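Local coordinates for protein FKBP-type peptidyl-prolyl cis-trans isomerase FkpA (Escherichia coli, PDB 1Q6H) that catalyses the cis-trans isomerisation of peptide bonds preceding proline, speeding protein folding in the bacterial periplasm, and also acts as a folding chaperone, at residues K17-D20 with Q21-Y25; K48-K51 with D52-I55; S87-A90 with K91-D95; G153-F156 with D157-Y160. One frame throughout, in Å; residues are numbered along the deposited sequence.

Interaction 1: K17-D20 with Q21-Y25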
loop_
_atom_site.group_PDB
_atom_site.type_symbol
_atom_site.label_atom_id
_atom_site.label_comp_id
_atom_site.label_asym_id
_atom_site.label_seq_id
_atom_site.Cartn_x
_atom_site.Cartn_y
_atom_site.Cartn_z
ATOM N N LYS A 17 16.153 -10.410 -28.067
ATOM C CA LYS A 17 15.657 -10.870 -29.356
ATOM C C LYS A 17 14.157 -10.655 -29.533
ATOM O O LYS A 17 13.677 -10.606 -30.649
ATOM C CB LYS A 17 15.965 -12.358 -29.507
ATOM C CG LYS A 17 17.428 -12.688 -29.446
ATOM C CD LYS A 17 18.175 -12.211 -30.690
ATOM C CE LYS A 17 19.677 -12.463 -30.572
ATOM N NZ LYS A 17 20.206 -11.880 -29.303
ATOM N N ASN A 18 13.423 -10.533 -28.435
ATOM C CA ASN A 18 11.981 -10.376 -28.505
ATOM C C ASN A 18 11.385 -9.820 -27.229
ATOM O O ASN A 18 12.069 -9.715 -26.202
ATOM C CB ASN A 18 11.329 -11.720 -28.854
ATOM C CG ASN A 18 11.717 -12.829 -27.887
ATOM O OD1 ASN A 18 11.576 -12.685 -26.689
ATOM N ND2 ASN A 18 12.183 -13.957 -28.425
ATOM N N ASP A 19 10.105 -9.470 -27.292
ATOM C CA ASP A 19 9.432 -8.851 -26.146
ATOM C C ASP A 19 9.392 -9.766 -24.915
ATOM O O ASP A 19 9.480 -9.279 -23.778
ATOM C CB ASP A 19 7.999 -8.405 -26.517
ATOM C CG ASP A 19 7.362 -7.487 -25.466
ATOM O OD1 ASP A 19 7.981 -6.469 -25.080
ATOM O OD2 ASP A 19 6.204 -7.667 -25.006
ATOM N N ASP A 20 9.240 -11.066 -25.125
ATOM C CA ASP A 20 9.187 -12.005 -24.004
ATOM C C ASP A 20 10.552 -12.011 -23.285
ATOM O O ASP A 20 10.625 -12.203 -22.065
ATOM C CB ASP A 20 8.769 -13.403 -24.453
ATOM C CG ASP A 20 7.239 -13.527 -24.725
ATOM O OD1 ASP A 20 6.453 -12.691 -24.244
ATOM O OD2 ASP A 20 6.742 -14.458 -25.396
ATOM N N GLN A 21 11.624 -11.756 -24.020
ATOM C CA GLN A 21 12.919 -11.617 -23.353
ATOM C C GLN A 21 13.032 -10.214 -22.725
ATOM O O GLN A 21 13.382 -10.087 -21.566
ATOM C CB GLN A 21 14.083 -11.850 -24.316
ATOM C CG GLN A 21 14.198 -13.286 -24.854
ATOM C CD GLN A 21 15.404 -13.459 -25.786
ATOM O OE1 GLN A 21 16.121 -12.497 -26.069
ATOM N NE2 GLN A 21 15.640 -14.671 -26.237
ATOM N N LYS A 22 12.707 -9.179 -23.500
ATOM C CA LYS A 22 12.954 -7.816 -23.090
ATOM C C LYS A 22 12.063 -7.372 -21.968
ATOM O O LYS A 22 12.527 -6.785 -20.992
ATOM C CB LYS A 22 12.811 -6.865 -24.279
ATOM C CG LYS A 22 13.487 -5.515 -24.058
ATOM C CD LYS A 22 13.457 -4.638 -25.315
ATOM C CE LYS A 22 14.060 -3.276 -25.029
ATOM N NZ LYS A 22 14.091 -2.339 -26.207
ATOM N N SER A 23 10.772 -7.643 -22.097
ATOM C CA SER A 23 9.840 -7.273 -21.056
ATOM C C SER A 23 10.165 -8.036 -19.757
ATOM O O SER A 23 10.021 -7.496 -18.680
ATOM C CB SER A 23 8.392 -7.540 -21.492
ATOM O OG SER A 23 7.926 -6.597 -22.426
ATOM N N ALA A 24 10.578 -9.300 -19.853
ATOM C CA ALA A 24 10.868 -10.074 -18.644
ATOM C C ALA A 24 12.071 -9.415 -17.929
ATOM O O ALA A 24 12.057 -9.210 -16.704
ATOM C CB ALA A 24 11.196 -11.486 -18.999
ATOM N N TYR A 25 13.081 -9.057 -18.718
ATOM C CA TYR A 25 14.253 -8.417 -18.152
ATOM C C TYR A 25 13.905 -7.075 -17.496
ATOM O O TYR A 25 14.309 -6.782 -16.369
ATOM C CB TYR A 25 15.337 -8.264 -19.185
ATOM C CG TYR A 25 16.627 -7.810 -18.598
ATOM C CD1 TYR A 25 16.898 -6.454 -18.445
ATOM C CD2 TYR A 25 17.583 -8.724 -18.174
ATOM C CE1 TYR A 25 18.088 -6.025 -17.901
ATOM C CE2 TYR A 25 18.765 -8.301 -17.584
ATOM C CZ TYR A 25 19.013 -6.952 -17.464
ATOM O OH TYR A 25 20.191 -6.492 -16.921
#
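Asn-18 and Gln-21 show how a helix start is closed by side chains reaching in both directions, here at the first turn of helix 19-43. The capping bond comes first. Asn-18 is the N-cap, and its OD1 accepts from Gln-21 N at 2.8 Å, with the donor lying nearly in line with the C=O bond. The side chain gets there because CG sits between the backbone N and the carbonyl carbon (chi1 55°), which folds the amide back over the first turn. The return bond runs from Lys-17 N to Gln-21 OE1 at 2.9 Å; it is nearly straight at hydrogen, but the donor stands above the plane of the amide carbonyl. Gln-21, extended beyond CG, thereby lies beside CB of Lys-17, and its amide is turned 59° from that of Asn-18.

A second kind of bond joins side chain to side chain. Ser-23 OG donates to Asp-19 OD1 at 2.7 Å, arriving from above the carboxylate plane. Backbone bonds accompany these: Lys-22 N to Asn-18 O at 2.8 Å and Ser-23 N to Asp-19 O at 2.7 Å.

Ionic partners come from the second subunit, whose Arg-83 forms salt bridges with both Asp-19 and Asp-20, while Phe-80 of that subunit packs on Ser-23. Two carboxylates beside the N-terminus of a helix probably gain from its dipole, and the arginine of the other chain would further balance their charge, consistent with a helix start that is capped within its own chain and anchored across the dimer.

Interaction 2: K48-K51 with D52-I55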
loop_
_atom_site.group_PDB
_atom_site.type_symbol
_atom_site.label_atom_id
_atom_site.label_comp_id
_atom_site.label_asym_id
_atom_site.label_seq_id
_atom_site.Cartn_x
_atom_site.Cartn_y
_atom_site.Cartn_z
ATOM N N LYS A 48 21.517 -3.483 7.686
ATOM C CA LYS A 48 22.221 -3.842 6.478
ATOM C C LYS A 48 22.036 -5.336 6.278
ATOM O O LYS A 48 22.800 -6.141 6.806
ATOM C CB LYS A 48 23.712 -3.459 6.589
ATOM C CG LYS A 48 23.982 -1.949 6.523
ATOM C CD LYS A 48 25.485 -1.592 6.649
ATOM C CE LYS A 48 25.774 -0.277 5.976
ATOM N NZ LYS A 48 27.113 0.282 6.282
ATOM N N LEU A 49 20.971 -5.687 5.568
ATOM C CA LEU A 49 20.661 -7.078 5.267
ATOM C C LEU A 49 21.735 -7.688 4.381
ATOM O O LEU A 49 22.428 -6.994 3.667
ATOM C CB LEU A 49 19.310 -7.167 4.552
ATOM C CG LEU A 49 18.077 -6.779 5.355
ATOM C CD1 LEU A 49 16.821 -7.045 4.547
ATOM C CD2 LEU A 49 17.994 -7.548 6.654
ATOM N N ASP A 50 21.865 -9.002 4.435
ATOM C CA ASP A 50 22.863 -9.700 3.662
ATOM C C ASP A 50 22.346 -9.893 2.228
ATOM O O ASP A 50 21.392 -10.651 1.996
ATOM C CB ASP A 50 23.113 -11.036 4.329
ATOM C CG ASP A 50 24.154 -11.849 3.619
ATOM O OD1 ASP A 50 24.156 -11.883 2.383
ATOM O OD2 ASP A 50 25.008 -12.500 4.230
ATOM N N LYS A 51 22.949 -9.193 1.270
ATOM C CA LYS A 51 22.460 -9.222 -0.105
ATOM C C LYS A 51 22.543 -10.609 -0.750
ATOM O O LYS A 51 21.740 -10.927 -1.613
ATOM C CB LYS A 51 23.160 -8.146 -0.972
ATOM C CG LYS A 51 22.868 -6.706 -0.500
ATOM C CD LYS A 51 23.341 -5.586 -1.466
ATOM C CE LYS A 51 22.549 -4.261 -1.216
ATOM N NZ LYS A 51 22.843 -3.107 -2.140
ATOM N N ASP A 52 23.492 -11.439 -0.330
ATOM C CA ASP A 52 23.668 -12.760 -0.939
ATOM C C ASP A 52 22.498 -13.657 -0.582
ATOM O O ASP A 52 21.995 -14.412 -1.405
ATOM C CB ASP A 52 24.968 -13.420 -0.478
ATOM C CG ASP A 52 26.218 -12.781 -1.100
ATOM O OD1 ASP A 52 26.203 -12.413 -2.302
ATOM O OD2 ASP A 52 27.266 -12.638 -0.447
ATOM N N GLN A 53 22.073 -13.552 0.664
ATOM C CA GLN A 53 20.947 -14.308 1.138
ATOM C C GLN A 53 19.697 -13.775 0.477
ATOM O O GLN A 53 18.774 -14.514 0.218
ATOM C CB GLN A 53 20.833 -14.180 2.658
ATOM C CG GLN A 53 21.880 -14.940 3.411
ATOM C CD GLN A 53 21.709 -16.442 3.348
ATOM O OE1 GLN A 53 20.643 -16.942 2.955
ATOM N NE2 GLN A 53 22.745 -17.175 3.771
ATOM N N LEU A 54 19.640 -12.475 0.230
ATOM C CA LEU A 54 18.445 -11.921 -0.399
ATOM C C LEU A 54 18.271 -12.515 -1.794
ATOM O O LEU A 54 17.192 -12.959 -2.130
ATOM C CB LEU A 54 18.462 -10.397 -0.420
ATOM C CG LEU A 54 17.086 -9.800 -0.727
ATOM C CD1 LEU A 54 16.863 -8.442 -0.132
ATOM C CD2 LEU A 54 16.891 -9.749 -2.223
ATOM N N ILE A 55 19.351 -12.608 -2.560
ATOM C CA ILE A 55 19.264 -13.190 -3.893
ATOM C C ILE A 55 18.999 -14.711 -3.826
ATOM O O ILE A 55 18.284 -15.235 -4.651
ATOM C CB ILE A 55 20.512 -12.830 -4.769
ATOM C CG1 ILE A 55 20.562 -11.332 -5.029
ATOM C CG2 ILE A 55 20.467 -13.540 -6.135
ATOM C CD1 ILE A 55 19.359 -10.732 -5.797
#
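Asp-50 lies against Gln-53 with its carboxylate plane turned 77° from the amide plane, so the two flat ends are far from stacked and the touch is made lower down, CG of Asp-50 to CG of Gln-53 at 3.8 Å. CG of Asp-50 is anti to its own nitrogen (chi1 -179°), which carries OD1 over the opening turn of helix 51-62. There OD1 takes two backbone donors: Gln-53 N at 3.2 Å, arriving from above the carboxylate plane, and Asp-52 N at 2.8 Å in a bent, weak bond. This is an N-cap. Asp-50 O accepts from Leu-54 N, and Lys-51 O from Ile-55 N, as the regular helix takes over. Replacing Asp-50 by alanine is likely to leave the N-H groups of Asp-52 and Gln-53 without this acceptor and the first turn prone to fray.

The side chain of Gln-53 packs on Phe-16 of the second subunit. Separately, Lys-51 makes a cation-pi contact with Phe-62 of the second subunit. The carboxylate of Asp-52 lies near that of Asp-50, OD2 of the former to OD1 of the latter at 4.3 Å. Two like charges so near would disfavour each other, a cost that the helix N-terminus probably offsets.

Interaction 3: S87-A90 with K91-D95; sequences SAQA and KMEKD
With CG anti to the backbone nitrogen (chi1 180°) and a bend at chi2 (54°), Gln-89 turns its amide along the helix toward Met-92 and Glu-93. A bend at chi2 of Glu-93 swings its carboxylate to meet it, with OE2 3.2 Å from Gln-89 NE2. CG of Glu-93 lies 3.6 Å from the same NE2 of Gln-89. The amide and carboxylate planes stand 65° apart. On the other branch of the amide, OE1 has the CE methyl of Met-92, a selenomethionine, at 4.1 Å, the two side chains crossing at about a right angle. CG of Met-92 also rests 3.3 Å from Ala-88 O.

The other carboxylate oxygen of Glu-93, OE1, is held by a salt bridge to Lys-202, which ties this helix to a residue of the isomerase domain. Between Gln-89 and Glu-93 in sequence, Lys-91 sets NZ on the syn lone pair of Asp-95 OD2 at 2.6 Å, an i to i+4 salt bridge; Lys-94 repeats the spacing with Asp-98.

Beneath these side chains, Lys-91, Met-92, Glu-93 and Lys-94 donate their N-H groups to the carbonyls of Ser-87, Ala-88, Gln-89 and Ala-90, the i to i+4 ladder of an alpha helix, here the long helix 70-112 with polar and charged groups spaced one turn apart along its surface.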
loop_
_atom_site.group_PDB
_atom_site.type_symbol
_atom_site.label_atom_id
_atom_site.label_comp_id
_atom_site.label_asym_id
_atom_site.label_seq_id
_atom_site.Cartn_x
_atom_site.Cartn_y
_atom_site.Cartn_z
ATOM N N SER A 87 14.106 0.483 14.858
ATOM C CA SER A 87 15.303 1.171 14.417
ATOM C C SER A 87 15.009 2.610 13.956
ATOM O O SER A 87 15.826 3.511 14.158
ATOM C CB SER A 87 15.991 0.370 13.305
ATOM O OG SER A 87 16.432 -0.888 13.778
ATOM N N ALA A 88 13.851 2.823 13.347
ATOM C CA ALA A 88 13.475 4.137 12.911
ATOM C C ALA A 88 13.384 5.027 14.140
ATOM O O ALA A 88 13.889 6.156 14.130
ATOM C CB ALA A 88 12.161 4.105 12.202
ATOM N N GLN A 89 12.761 4.511 15.194
ATOM C CA GLN A 89 12.579 5.319 16.407
ATOM C C GLN A 89 13.934 5.590 17.047
ATOM O O GLN A 89 14.198 6.693 17.492
ATOM C CB GLN A 89 11.609 4.669 17.385
ATOM C CG GLN A 89 11.383 5.466 18.683
ATOM C CD GLN A 89 10.964 6.909 18.444
ATOM O OE1 GLN A 89 10.321 7.219 17.434
ATOM N NE2 GLN A 89 11.314 7.798 19.383
ATOM N N ALA A 90 14.802 4.593 17.066
ATOM C CA ALA A 90 16.144 4.803 17.582
ATOM C C ALA A 90 16.869 5.941 16.849
ATOM O O ALA A 90 17.479 6.790 17.499
ATOM C CB ALA A 90 16.937 3.563 17.496
ATOM N N LYS A 91 16.809 5.945 15.512
ATOM C CA LYS A 91 17.493 6.983 14.723
ATOM C C LYS A 91 16.935 8.351 15.056
ATOM O O LYS A 91 17.669 9.315 15.153
ATOM C CB LYS A 91 17.343 6.742 13.221
ATOM C CG LYS A 91 17.822 7.896 12.312
ATOM C CD LYS A 91 17.639 7.528 10.831
ATOM C CE LYS A 91 17.729 8.724 9.886
ATOM N NZ LYS A 91 18.653 9.762 10.378
HETATM N N MSE A 92 15.623 8.428 15.204
HETATM C CA MSE A 92 14.988 9.678 15.566
HETATM C C MSE A 92 15.561 10.197 16.860
HETATM O O MSE A 92 15.983 11.366 16.927
HETATM C CB MSE A 92 13.488 9.486 15.702
HETATM C CG MSE A 92 12.869 9.276 14.372
HETATM SE SE MSE A 92 11.820 10.809 13.897
HETATM C CE MSE A 92 10.175 10.068 14.443
ATOM N N GLU A 93 15.616 9.326 17.866
ATOM C CA GLU A 93 16.086 9.736 19.190
ATOM C C GLU A 93 17.514 10.238 19.146
ATOM O O GLU A 93 17.859 11.214 19.813
ATOM C CB GLU A 93 16.000 8.590 20.220
ATOM C CG GLU A 93 14.599 8.269 20.688
ATOM C CD GLU A 93 13.996 9.312 21.621
ATOM O OE1 GLU A 93 14.743 10.102 22.246
ATOM O OE2 GLU A 93 12.748 9.320 21.759
ATOM N N LYS A 94 18.336 9.548 18.374
ATOM C CA LYS A 94 19.737 9.887 18.282
ATOM C C LYS A 94 19.863 11.232 17.571
ATOM O O LYS A 94 20.618 12.086 18.026
ATOM C CB LYS A 94 20.543 8.823 17.537
ATOM C CG LYS A 94 22.014 9.209 17.437
ATOM C CD LYS A 94 22.885 8.176 16.745
ATOM C CE LYS A 94 24.238 8.765 16.364
ATOM N NZ LYS A 94 24.752 9.733 17.385
ATOM N N ASP A 95 19.121 11.409 16.485
ATOM C CA ASP A 95 19.179 12.659 15.737
ATOM C C ASP A 95 18.660 13.770 16.655
ATOM O O ASP A 95 19.224 14.849 16.716
ATOM C CB ASP A 95 18.357 12.591 14.459
ATOM C CG ASP A 95 18.970 11.672 13.390
ATOM O OD1 ASP A 95 20.142 11.238 13.530
ATOM O OD2 ASP A 95 18.310 11.323 12.375
#

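Interaction 4: G153-F156 with D157-Y160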
loop_
_atom_site.group_PDB
_atom_site.type_symbol
_atom_site.label_atom_id
_atom_site.label_comp_id
_atom_site.label_asym_id
_atom_site.label_seq_id
_atom_site.Cartn_x
_atom_site.Cartn_y
_atom_site.Cartn_z
ATOM N N GLY A 153 23.541 25.327 7.185
ATOM C CA GLY A 153 23.412 26.153 5.998
ATOM C C GLY A 153 22.336 25.712 5.028
ATOM O O GLY A 153 22.024 26.420 4.070
ATOM N N LYS A 154 21.793 24.525 5.257
ATOM C CA LYS A 154 20.768 23.976 4.390
ATOM C C LYS A 154 19.538 24.866 4.414
ATOM O O LYS A 154 18.904 25.025 5.426
ATOM C CB LYS A 154 20.393 22.569 4.852
ATOM C CG LYS A 154 19.956 21.632 3.763
ATOM C CD LYS A 154 18.683 22.047 3.102
ATOM C CE LYS A 154 18.139 20.877 2.283
ATOM N NZ LYS A 154 17.092 21.306 1.310
ATOM N N GLU A 155 19.194 25.422 3.266
ATOM C CA GLU A 155 18.028 26.268 3.142
ATOM C C GLU A 155 16.760 25.419 3.151
ATOM O O GLU A 155 16.615 24.524 2.340
ATOM C CB GLU A 155 18.161 27.054 1.848
ATOM C CG GLU A 155 17.092 28.081 1.574
ATOM C CD GLU A 155 17.418 28.890 0.338
ATOM O OE1 GLU A 155 18.301 29.767 0.402
ATOM O OE2 GLU A 155 16.812 28.627 -0.703
ATOM N N PHE A 156 15.845 25.668 4.081
ATOM C CA PHE A 156 14.611 24.893 4.114
ATOM C C PHE A 156 13.381 25.683 3.648
ATOM O O PHE A 156 12.355 25.090 3.299
ATOM C CB PHE A 156 14.386 24.269 5.485
ATOM C CG PHE A 156 14.216 25.273 6.610
ATOM C CD1 PHE A 156 12.988 25.861 6.851
ATOM C CD2 PHE A 156 15.271 25.602 7.425
ATOM C CE1 PHE A 156 12.830 26.759 7.867
ATOM C CE2 PHE A 156 15.110 26.508 8.447
ATOM C CZ PHE A 156 13.897 27.078 8.677
ATOM N N ASP A 157 13.482 27.011 3.620
ATOM C CA ASP A 157 12.369 27.851 3.164
ATOM C C ASP A 157 12.936 29.205 2.753
ATOM O O ASP A 157 13.874 29.704 3.390
ATOM C CB ASP A 157 11.322 27.965 4.273
ATOM C CG ASP A 157 10.012 28.617 3.819
ATOM O OD1 ASP A 157 9.777 28.868 2.620
ATOM O OD2 ASP A 157 9.148 28.907 4.795
ATOM N N ASN A 158 12.393 29.794 1.687
ATOM C CA ASN A 158 12.921 31.048 1.119
ATOM C C ASN A 158 11.814 31.759 0.352
ATOM O O ASN A 158 11.542 31.442 -0.807
ATOM C CB ASN A 158 14.095 30.733 0.188
ATOM C CG ASN A 158 14.770 31.978 -0.388
ATOM O OD1 ASN A 158 14.186 33.056 -0.464
ATOM N ND2 ASN A 158 16.027 31.801 -0.840
ATOM N N SER A 159 11.173 32.726 1.000
ATOM C CA SER A 159 10.028 33.413 0.394
ATOM C C SER A 159 10.327 34.107 -0.931
ATOM O O SER A 159 9.458 34.198 -1.812
ATOM C CB SER A 159 9.484 34.439 1.384
ATOM O OG SER A 159 10.400 35.518 1.554
ATOM N N TYR A 160 11.553 34.611 -1.061
ATOM C CA TYR A 160 11.964 35.401 -2.209
ATOM C C TYR A 160 11.753 34.581 -3.451
ATOM O O TYR A 160 11.323 35.078 -4.503
ATOM C CB TYR A 160 13.457 35.798 -2.094
ATOM C CG TYR A 160 13.810 36.689 -0.903
ATOM C CD1 TYR A 160 13.686 38.064 -0.993
ATOM C CD2 TYR A 160 14.268 36.151 0.308
ATOM C CE1 TYR A 160 13.990 38.887 0.073
ATOM C CE2 TYR A 160 14.572 36.965 1.389
ATOM C CZ TYR A 160 14.436 38.338 1.258
ATOM O OH TYR A 160 14.726 39.201 2.293
#
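Glu-155 reaches along one side of strand 155-158 to Asn-158, within a beta hairpin with strand 141-150 that carries a classic beta bulge: Phe-156 and Asp-157 both face Gly-148. From CB the glutamate chain runs out extended, CG anti to the backbone nitrogen (chi1 -176°), and CG passes 4.0 Å from Asp-157 O. CD comes next, 3.8 Å from Asn-158 CB. At the tip, OE1 and OE2 each accept a weak bond from Asn-158 ND2, at 3.3 Å each, and OE2 lies 3.6 Å from the CB of that asparagine. Carboxylate and amide planes are 82° apart, so the amide nitrogen approaches both oxygens with its own plane set almost perpendicular to theirs. A leucine in place of Glu-155 would probably leave Asn-158 ND2 without these acceptors and its amide freer to turn.

As in other FKBPs, Phe-156, Asp-157, Tyr-146 and Phe-216 probably line the proline-binding pocket. Phe-156 packs its ring on Phe-216, with the planes at about 90°, beside Leu-214 on strand 214-223. Asp-157 holds Tyr-146 OH by its OD2 and Arg-162 by its OD1. Between the two bulge residues, CD1 of Phe-156 touches CB of Asp-157 at 3.7 Å.

How the interactions relate
Two helix N-caps, a helix interior and a bulged strand follow one another along the chain, and none touches another. Interactions 1 and 2 have centres 27 Å apart in one chain, yet both meet the second subunit: Gln-21 packs on Asp-50 of the other copy, so the two caps come together across the dimer. Interaction 3 belongs to the long helix that leads away from this dimer region; its nearest atoms are about 8 Å from interaction 2 and about 14 Å from interaction 4. Of the four, interaction 4 alone probably borders the proline-binding pocket, by likeness to other FKBPs; interactions 1 and 2 lie about 33 and 23 Å from it (nearest atoms).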